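Local coordinates for protein deoxyhypusine synthase, putative (PDB 7L9R) that probably acts as a deoxyhypusine synthase, an NAD-dependent transferase, at residues B[108-113]-B[204-209]. Residues are numbered along the deposited sequence; the frame is centred on the assembly and turned at random. Where two conformers were deposited one is given.
Sequences YLVEHK and TSVITW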
# COMPACT_ATOMS: atom_id res chain seq x y z
N TYR B 108 -19.79 -24.48 3.34
CA TYR B 108 -20.93 -24.63 2.45
C TYR B 108 -20.49 -24.98 1.03
O TYR B 108 -21.04 -25.89 0.41
CB TYR B 108 -21.76 -23.34 2.47
CG TYR B 108 -22.83 -23.25 1.40
CD1 TYR B 108 -24.10 -23.78 1.61
CD2 TYR B 108 -22.57 -22.60 0.20
CE1 TYR B 108 -25.08 -23.70 0.62
CE2 TYR B 108 -23.53 -22.51 -0.78
CZ TYR B 108 -24.78 -23.05 -0.57
OH TYR B 108 -25.73 -22.95 -1.55
N LEU B 109 -19.49 -24.26 0.50
CA LEU B 109 -19.05 -24.54 -0.87
C LEU B 109 -18.54 -25.97 -1.02
O LEU B 109 -18.80 -26.62 -2.04
CB LEU B 109 -17.97 -23.54 -1.28
CG LEU B 109 -18.42 -22.09 -1.34
CD1 LEU B 109 -17.28 -21.18 -1.75
CD2 LEU B 109 -19.57 -21.97 -2.32
N VAL B 110 -17.79 -26.47 -0.03
CA VAL B 110 -17.28 -27.83 -0.14
C VAL B 110 -18.37 -28.85 0.17
O VAL B 110 -18.42 -29.91 -0.45
CB VAL B 110 -16.03 -28.02 0.75
CG1 VAL B 110 -14.98 -26.97 0.43
CG2 VAL B 110 -16.37 -28.00 2.23
N GLU B 111 -19.25 -28.54 1.13
CA GLU B 111 -20.36 -29.44 1.44
C GLU B 111 -21.19 -29.74 0.19
O GLU B 111 -21.64 -30.87 -0.01
CB GLU B 111 -21.24 -28.82 2.53
CG GLU B 111 -22.60 -29.50 2.75
CD GLU B 111 -23.47 -28.76 3.78
OE1 GLU B 111 -22.95 -27.84 4.44
OE2 GLU B 111 -24.66 -29.10 3.93
N HIS B 112 -21.34 -28.76 -0.69
CA HIS B 112 -22.20 -28.90 -1.86
C HIS B 112 -21.42 -29.13 -3.15
O HIS B 112 -21.98 -28.99 -4.24
CB HIS B 112 -23.12 -27.69 -1.98
CG HIS B 112 -24.13 -27.61 -0.88
ND1 HIS B 112 -25.26 -28.40 -0.85
CD2 HIS B 112 -24.15 -26.86 0.25
CE1 HIS B 112 -25.95 -28.13 0.25
NE2 HIS B 112 -25.30 -27.20 0.93
N LYS B 113 -20.13 -29.49 -3.03
CA LYS B 113 -19.30 -29.86 -4.18
C LYS B 113 -19.25 -28.74 -5.22
O LYS B 113 -19.16 -28.99 -6.42
CB LYS B 113 -19.79 -31.16 -4.82
CG LYS B 113 -19.82 -32.32 -3.86
CD LYS B 113 -20.19 -33.62 -4.57
CE LYS B 113 -20.24 -34.79 -3.60
NZ LYS B 113 -20.53 -36.08 -4.28
N THR B 204 -19.51 -29.09 10.89
CA THR B 204 -19.35 -27.65 10.77
C THR B 204 -18.01 -27.26 10.17
O THR B 204 -17.81 -26.08 9.85
CB THR B 204 -19.51 -26.95 12.13
OG1 THR B 204 -18.34 -27.17 12.93
CG2 THR B 204 -20.76 -27.44 12.87
N SER B 205 -17.09 -28.20 10.00
CA SER B 205 -15.74 -27.90 9.56
C SER B 205 -15.58 -28.09 8.05
O SER B 205 -16.25 -28.93 7.43
CB SER B 205 -14.72 -28.76 10.30
OG SER B 205 -14.57 -30.01 9.66
N VAL B 206 -14.68 -27.30 7.47
CA VAL B 206 -14.35 -27.44 6.06
C VAL B 206 -13.71 -28.80 5.79
O VAL B 206 -14.10 -29.50 4.85
CB VAL B 206 -13.43 -26.28 5.62
CG1 VAL B 206 -12.89 -26.52 4.22
CG2 VAL B 206 -14.17 -24.93 5.70
N ILE B 207 -12.75 -29.21 6.63
CA ILE B 207 -11.96 -30.39 6.28
C ILE B 207 -12.78 -31.67 6.37
O ILE B 207 -12.55 -32.61 5.59
CB ILE B 207 -10.68 -30.49 7.14
CG1 ILE B 207 -11.02 -30.70 8.62
CG2 ILE B 207 -9.80 -29.26 6.94
CD1 ILE B 207 -9.80 -30.97 9.47
N THR B 208 -13.75 -31.75 7.29
CA THR B 208 -14.57 -32.96 7.33
C THR B 208 -15.36 -33.12 6.04
O THR B 208 -15.44 -34.22 5.48
CB THR B 208 -15.51 -32.95 8.53
OG1 THR B 208 -14.74 -33.03 9.74
CG2 THR B 208 -16.49 -34.12 8.45
N TRP B 209 -15.94 -32.02 5.54
CA TRP B 209 -16.71 -32.09 4.30
C TRP B 209 -15.81 -32.26 3.09
O TRP B 209 -16.24 -32.83 2.08
CB TRP B 209 -17.59 -30.85 4.16
CG TRP B 209 -18.88 -30.94 4.92
CD1 TRP B 209 -19.20 -30.31 6.09
CD2 TRP B 209 -20.03 -31.72 4.56
NE1 TRP B 209 -20.46 -30.65 6.48
CE2 TRP B 209 -21.00 -31.51 5.56
CE3 TRP B 209 -20.34 -32.58 3.50
CZ2 TRP B 209 -22.26 -32.12 5.53
CZ3 TRP B 209 -21.60 -33.19 3.47
CH2 TRP B 209 -22.54 -32.95 4.48
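Trp209 NE1 gives its hydrogen bond to Thr203 O, helping fix the rotation of the indole whose face receives Glu111. Here helix 206-212, with Ser205 at its N-cap position, packs beside helix 102-111. The two helices precede neighbouring strands 216-218 and 117-120 of a six-stranded parallel sheet with Rossmann-type strand order 3-2-1-4-5-6, consistent with a family that uses NAD. Their main contact is a CH-pi stack. With CG turned trans to the backbone nitrogen (chi1 167°) and the rest of the chain extended, Glu111 lies along one face of the indole, its CG 3.6 Å from the centroid of the six-membered ring of Trp209 and 2° off the ring normal. The carboxylate follows nearly parallel, its plane tilted 14° from the ring. Arg107 forms a salt bridge with Glu111 OE1, a compensating charge where Asp32 of a second subunit brings a like charge close to Glu111 OE2. Within the second helix's first turn, Ser205 OG and Thr208 OG1 are hydrogen-bonded at 3.0 Å. Beside the stack Val110, modelled in two conformers, probably adds an apolar contact to the Trp209 side chain. Nearer the backbone of helix 102-111, Glu111 CB sits over the same indole face, 3.7 Å from Trp209 CD2.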